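Local coordinates for tegumental protein 20.8 kDa (Clonorchis sinensis, PDB 5X2E), which binds calcium through the first EF-hand of its calmodulin-like domain, the N-terminal part of a longer tegumental-allergen-like protein, at residues 16-20 with 48-54; 40-46 with 56-61. All blocks are in the same frame, centred on the assembly; numbering follows the deposited sequence.

Interaction 1. Residues 16-20 with 48-54; sequences NVISY and NTGSITL. With CA (calcium ion), chain B.
I18 and I52 exchange both of their backbone hydrogen bonds: I18 N gives to I52 O at 2.8 Å, and I52 N returns to I18 O at 2.9 Å, the latter in the carbonyl plane. A third bond, L54 N to N16 O at 2.9 Å, continues the antiparallel ladder, with V17 and T53 as the non-hydrogen-bonded pair between. Water 1 takes the N-H of Y20 and donates to G50 O. The pairing forms the short two-stranded sheet that couples the loops of paired EF-hands. On its calcium side V17 turns its carbonyl outward, its O lying 2.3 Å from the calcium ion, and D11, D13, T15, E22 and water 3 complete the site. At the other end the Y20 ring lies against G50, whose carbonyl O sits 3.5 Å above the centre of one ring face; the hydroxyl goes on to a hydrogen bond with D45. V17 CG1, anti to the backbone N (chi1 -178°), is thereby brought to 3.4 Å from S51 OG. The other sheet face carries I18 and I52, packed CB to CB at 4.0 Å and both resting on W40, whereas L54 CD2 lies alongside the N16 amide, whose OD1 bonds R72.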
loop_
_atom_site.group_PDB
_atom_site.type_symbol
_atom_site.label_atom_id
_atom_site.label_comp_id
_atom_site.label_asym_id
_atom_site.label_seq_id
_atom_site.Cartn_x
_atom_site.Cartn_y
_atom_site.Cartn_z
ATOM N N ASN A 16 8.235 1.562 -1.319
ATOM C CA ASN A 16 7.327 2.594 -0.793
ATOM C C ASN A 16 6.589 3.358 -1.891
ATOM O O ASN A 16 6.033 4.443 -1.673
ATOM C CB ASN A 16 8.064 3.555 0.140
ATOM C CG ASN A 16 8.596 2.848 1.351
ATOM O OD1 ASN A 16 7.838 2.187 2.063
ATOM N ND2 ASN A 16 9.906 2.921 1.562
ATOM N N VAL A 17 6.512 2.719 -3.050
ATOM C CA VAL A 17 5.595 3.087 -4.098
ATOM C C VAL A 17 4.835 1.811 -4.463
ATOM O O VAL A 17 5.452 0.807 -4.852
ATOM C CB VAL A 17 6.306 3.642 -5.325
ATOM C CG1 VAL A 17 5.272 4.051 -6.366
ATOM C CG2 VAL A 17 7.207 4.836 -4.941
ATOM N N ILE A 18 3.514 1.852 -4.344
ATOM C CA ILE A 18 2.660 0.768 -4.788
ATOM C C ILE A 18 2.417 0.959 -6.291
ATOM O O ILE A 18 1.852 1.967 -6.756
ATOM C CB ILE A 18 1.342 0.730 -3.994
ATOM C CG1 ILE A 18 1.627 0.193 -2.585
ATOM C CG2 ILE A 18 0.285 -0.077 -4.765
ATOM C CD1 ILE A 18 0.373 0.200 -1.678
ATOM N N SER A 19 2.900 0.019 -7.073
ATOM C CA SER A 19 2.617 0.033 -8.485
ATOM C C SER A 19 1.212 -0.502 -8.740
ATOM O O SER A 19 0.651 -1.277 -7.932
ATOM C CB SER A 19 3.661 -0.813 -9.247
ATOM O OG SER A 19 3.376 -2.184 -9.034
ATOM N N TYR A 20 0.637 -0.148 -9.877
ATOM C CA TYR A 20 -0.661 -0.689 -10.207
ATOM C C TYR A 20 -0.645 -2.244 -10.332
ATOM O O TYR A 20 -1.521 -2.908 -9.775
ATOM C CB TYR A 20 -1.219 -0.016 -11.442
ATOM C CG TYR A 20 -1.589 1.470 -11.309
ATOM C CD1 TYR A 20 -1.641 2.119 -10.085
ATOM C CD2 TYR A 20 -1.888 2.202 -12.454
ATOM C CE1 TYR A 20 -2.024 3.463 -10.001
ATOM C CE2 TYR A 20 -2.242 3.529 -12.387
ATOM C CZ TYR A 20 -2.305 4.168 -11.156
ATOM O OH TYR A 20 -2.700 5.503 -11.153
ATOM N N ASN A 48 -3.572 11.132 -10.491
ATOM C CA ASN A 48 -3.356 10.220 -11.608
ATOM C C ASN A 48 -1.892 10.223 -12.073
ATOM O O ASN A 48 -1.578 10.386 -13.253
ATOM C CB ASN A 48 -4.302 10.580 -12.757
ATOM C CG ASN A 48 -4.470 9.459 -13.748
ATOM O OD1 ASN A 48 -4.062 8.324 -13.499
ATOM N ND2 ASN A 48 -5.102 9.762 -14.870
ATOM N N THR A 49 -0.995 10.051 -11.112
ATOM C CA THR A 49 0.429 10.034 -11.389
ATOM C C THR A 49 0.863 8.683 -11.941
ATOM O O THR A 49 1.950 8.559 -12.487
ATOM C CB THR A 49 1.265 10.327 -10.123
ATOM O OG1 THR A 49 1.088 9.261 -9.178
ATOM C CG2 THR A 49 0.840 11.657 -9.486
ATOM N N GLY A 50 0.044 7.656 -11.743
ATOM C CA GLY A 50 0.361 6.335 -12.244
ATOM C C GLY A 50 0.881 5.361 -11.201
ATOM O O GLY A 50 1.237 4.235 -11.541
ATOM N N SER A 51 0.934 5.778 -9.940
ATOM C CA SER A 51 1.354 4.881 -8.855
ATOM C C SER A 51 0.933 5.528 -7.541
ATOM O O SER A 51 0.451 6.678 -7.526
ATOM C CB SER A 51 2.845 4.621 -8.865
ATOM O OG SER A 51 3.556 5.827 -8.653
ATOM N N ILE A 52 1.088 4.789 -6.457
ATOM C CA ILE A 52 0.626 5.242 -5.160
ATOM C C ILE A 52 1.810 5.330 -4.220
ATOM O O ILE A 52 2.375 4.320 -3.816
ATOM C CB ILE A 52 -0.453 4.291 -4.604
ATOM C CG1 ILE A 52 -1.771 4.397 -5.422
ATOM C CG2 ILE A 52 -0.683 4.572 -3.117
ATOM C CD1 ILE A 52 -2.725 3.235 -5.237
ATOM N N THR A 53 2.208 6.534 -3.833
ATOM C CA THR A 53 3.357 6.674 -2.942
ATOM C C THR A 53 2.956 6.525 -1.485
ATOM O O THR A 53 1.810 6.797 -1.085
ATOM C CB THR A 53 4.050 8.048 -3.111
ATOM O OG1 THR A 53 3.153 9.083 -2.688
ATOM C CG2 THR A 53 4.436 8.282 -4.557
ATOM N N LEU A 54 3.926 6.111 -0.684
ATOM C CA LEU A 54 3.733 6.062 0.753
ATOM C C LEU A 54 3.274 7.445 1.270
ATOM O O LEU A 54 2.382 7.516 2.130
ATOM C CB LEU A 54 5.031 5.630 1.432
ATOM C CG LEU A 54 4.955 5.613 2.944
ATOM C CD1 LEU A 54 3.848 4.691 3.416
ATOM C CD2 LEU A 54 6.315 5.148 3.502
HETATM CA CA CA B . 6.510 -1.271 -4.838
HETATM O O HOH W 1 2.177 1.729 -11.501
HETATM O O HOH W 2 -4.770 6.180 -12.680
HETATM O O HOH W 3 6.806 -0.911 -7.135
#

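Interaction 2. Residues 40-46 with 56-61; sequences WKQLFDP and TFCSKL
F44 and F57 meet edge to face where helices 35-44 and 54-61, the two helices of the second EF-hand, flank its loop. The edge of F57 is directed at the face of F44, with ring centroids 4.9 Å apart and planes inclined at 52°. F57 CD2 stands over the centre of that face, and L43 CB lies over the opposite one, so the F44 ring is sandwiched between its own helix and the partner helix. W40 completes an aromatic cluster: its six-membered ring is nearly parallel to F57 but slid so far that the two barely overlap, and F57 CE2 touches W40 CZ3 and CH2, each at 3.6 Å. Extending from its helix with CG opposite the backbone nitrogen (chi1 -180°), the F57 side chain can reach both aromatic partners. Around this centre the aliphatic groups close in. L61 approaches F44 at about a right angle, its CG 3.8 Å from F44 CE1, and its CD1 also lies over the rim of a face of the F57 ring; K60 CB sits at the edge of F44, near the ring plane.

The short helical segments are steeply inclined, at 76°, with axes 10.1 Å apart at closest approach, a separation bridged by these large side chains. Farther out, helix 3-10 supplies a second layer, with I6 and I10 against W40, F3 and F7 against F57. Toward the outer surface, K60 bends at chi2, which lays its chain past P46 in the opposite direction, and its CE comes to 3.9 Å from P46 CG. Nearby, T56 CG2 reaches the backbone of F44, meeting its carbonyl O at 3.1 Å.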
loop_
_atom_site.group_PDB
_atom_site.type_symbol
_atom_site.label_atom_id
_atom_site.label_comp_id
_atom_site.label_asym_id
_atom_site.label_seq_id
_atom_site.Cartn_x
_atom_site.Cartn_y
_atom_site.Cartn_z
ATOM N N TRP A 40 -8.665 2.487 -4.780
ATOM C CA TRP A 40 -7.313 2.852 -4.318
ATOM C C TRP A 40 -6.718 3.952 -5.187
ATOM O O TRP A 40 -6.041 4.870 -4.693
ATOM C CB TRP A 40 -6.393 1.610 -4.299
ATOM C CG TRP A 40 -6.519 0.827 -3.017
ATOM C CD1 TRP A 40 -7.644 0.175 -2.549
ATOM C CD2 TRP A 40 -5.503 0.645 -2.018
ATOM N NE1 TRP A 40 -7.380 -0.391 -1.327
ATOM C CE2 TRP A 40 -6.075 -0.120 -0.979
ATOM C CE3 TRP A 40 -4.165 1.064 -1.892
ATOM C CZ2 TRP A 40 -5.362 -0.475 0.161
ATOM C CZ3 TRP A 40 -3.456 0.682 -0.756
ATOM C CH2 TRP A 40 -4.064 -0.070 0.253
ATOM N N LYS A 41 -6.929 3.849 -6.489
ATOM C CA LYS A 41 -6.393 4.867 -7.393
ATOM C C LYS A 41 -7.051 6.215 -7.073
ATOM O O LYS A 41 -6.387 7.246 -7.024
ATOM C CB LYS A 41 -6.632 4.493 -8.857
ATOM C CG LYS A 41 -5.824 3.320 -9.394
ATOM C CD LYS A 41 -6.189 3.011 -10.850
ATOM C CE LYS A 41 -5.304 1.890 -11.439
ATOM N NZ LYS A 41 -5.598 1.626 -12.866
ATOM N N GLN A 42 -8.357 6.202 -6.829
ATOM C CA GLN A 42 -9.066 7.437 -6.583
ATOM C C GLN A 42 -8.724 8.061 -5.243
ATOM O O GLN A 42 -8.573 9.274 -5.134
ATOM C CB GLN A 42 -10.548 7.166 -6.677
ATOM C CG GLN A 42 -10.973 6.911 -8.103
ATOM C CD GLN A 42 -12.477 6.776 -8.255
ATOM O OE1 GLN A 42 -13.227 6.932 -7.289
ATOM N NE2 GLN A 42 -12.927 6.486 -9.476
ATOM N N LEU A 43 -8.601 7.235 -4.217
ATOM C CA LEU A 43 -8.267 7.746 -2.890
ATOM C C LEU A 43 -6.780 8.139 -2.750
ATOM O O LEU A 43 -6.468 9.160 -2.130
ATOM C CB LEU A 43 -8.635 6.709 -1.806
ATOM C CG LEU A 43 -10.127 6.378 -1.600
ATOM C CD1 LEU A 43 -10.335 5.169 -0.688
ATOM C CD2 LEU A 43 -10.900 7.559 -1.043
ATOM N N PHE A 44 -5.876 7.365 -3.361
ATOM C CA PHE A 44 -4.431 7.455 -3.071
ATOM C C PHE A 44 -3.572 7.883 -4.248
ATOM O O PHE A 44 -2.368 8.102 -4.094
ATOM C CB PHE A 44 -3.935 6.115 -2.550
ATOM C CG PHE A 44 -4.687 5.637 -1.360
ATOM C CD1 PHE A 44 -4.864 6.448 -0.247
ATOM C CD2 PHE A 44 -5.201 4.341 -1.345
ATOM C CE1 PHE A 44 -5.576 5.989 0.862
ATOM C CE2 PHE A 44 -5.899 3.880 -0.253
ATOM C CZ PHE A 44 -6.090 4.704 0.853
ATOM N N ASP A 45 -4.190 7.999 -5.419
ATOM C CA ASP A 45 -3.506 8.594 -6.583
ATOM C C ASP A 45 -4.463 9.570 -7.252
ATOM O O ASP A 45 -4.747 9.434 -8.439
ATOM C CB ASP A 45 -3.041 7.515 -7.589
ATOM C CG ASP A 45 -2.137 8.081 -8.678
ATOM O OD1 ASP A 45 -1.529 9.170 -8.473
ATOM O OD2 ASP A 45 -2.023 7.434 -9.752
ATOM N N PRO A 46 -4.969 10.566 -6.491
ATOM C CA PRO A 46 -6.028 11.405 -7.048
ATOM C C PRO A 46 -5.583 12.217 -8.250
ATOM O O PRO A 46 -6.431 12.509 -9.100
ATOM C CB PRO A 46 -6.396 12.327 -5.870
ATOM C CG PRO A 46 -5.147 12.348 -5.022
ATOM C CD PRO A 46 -4.628 10.959 -5.108
ATOM N N THR A 56 1.498 9.900 -0.193
ATOM C CA THR A 56 0.107 10.251 -0.480
ATOM C C THR A 56 -0.844 9.346 0.300
ATOM O O THR A 56 -1.877 9.788 0.799
ATOM C CB THR A 56 -0.159 10.178 -1.982
ATOM O OG1 THR A 56 0.715 11.113 -2.645
ATOM C CG2 THR A 56 -1.588 10.546 -2.278
ATOM N N PHE A 57 -0.482 8.072 0.381
ATOM C CA PHE A 57 -1.237 7.110 1.173
ATOM C C PHE A 57 -1.362 7.639 2.614
ATOM O O PHE A 57 -2.466 7.723 3.169
ATOM C CB PHE A 57 -0.527 5.751 1.115
ATOM C CG PHE A 57 -1.187 4.649 1.876
ATOM C CD1 PHE A 57 -0.720 4.294 3.138
ATOM C CD2 PHE A 57 -2.213 3.903 1.307
ATOM C CE1 PHE A 57 -1.292 3.221 3.827
ATOM C CE2 PHE A 57 -2.762 2.841 1.981
ATOM C CZ PHE A 57 -2.292 2.498 3.246
ATOM N N CYS A 58 -0.236 8.065 3.184
ATOM C CA CYS A 58 -0.222 8.518 4.565
ATOM C C CYS A 58 -0.983 9.831 4.745
ATOM O O CYS A 58 -1.708 10.023 5.726
ATOM C CB CYS A 58 1.211 8.683 5.069
ATOM S SG CYS A 58 2.056 7.127 5.391
ATOM N N SER A 59 -0.801 10.763 3.817
ATOM C CA SER A 59 -1.519 12.033 3.922
ATOM C C SER A 59 -3.040 11.832 3.918
ATOM O O SER A 59 -3.766 12.493 4.657
ATOM C CB SER A 59 -1.089 12.959 2.791
ATOM O OG SER A 59 0.262 13.345 2.985
ATOM N N LYS A 60 -3.519 10.916 3.086
ATOM C CA LYS A 60 -4.959 10.680 2.978
ATOM C C LYS A 60 -5.511 10.010 4.225
ATOM O O LYS A 60 -6.649 10.256 4.608
ATOM C CB LYS A 60 -5.293 9.837 1.744
ATOM C CG LYS A 60 -5.016 10.545 0.424
ATOM C CD LYS A 60 -5.950 11.735 0.181
ATOM C CE LYS A 60 -5.570 12.430 -1.123
ATOM N NZ LYS A 60 -6.476 13.557 -1.482
ATOM N N LEU A 61 -4.707 9.159 4.856
ATOM C CA LEU A 61 -5.194 8.368 5.980
ATOM C C LEU A 61 -4.834 8.961 7.345
ATOM O O LEU A 61 -5.256 8.438 8.369
ATOM C CB LEU A 61 -4.644 6.936 5.883
ATOM C CG LEU A 61 -5.167 6.184 4.663
ATOM C CD1 LEU A 61 -4.445 4.857 4.475
ATOM C CD2 LEU A 61 -6.651 5.946 4.826
#

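The architecture of paired EF-hands is illustrated here by two contacts whose centres lie 9 Å apart and whose segments alternate along the chain: interaction 1 pairs the two hands through the sheet, and interaction 2 closes the helices of the second hand on each other. Strand 51-53 belongs to interaction 1, yet it joins the two helices of interaction 2, and I52 reaches from the sheet onto W40 and F44. D45 provides a polar connection: its OD2 probably accepts a hydrogen bond from G50 N at 2.9 Å and probably shares another with Y20 OH at 2.5 Å. The calcium ion is bound directly by 16-20, through V17, whereas the W40 side chain stands about 11 Å from it.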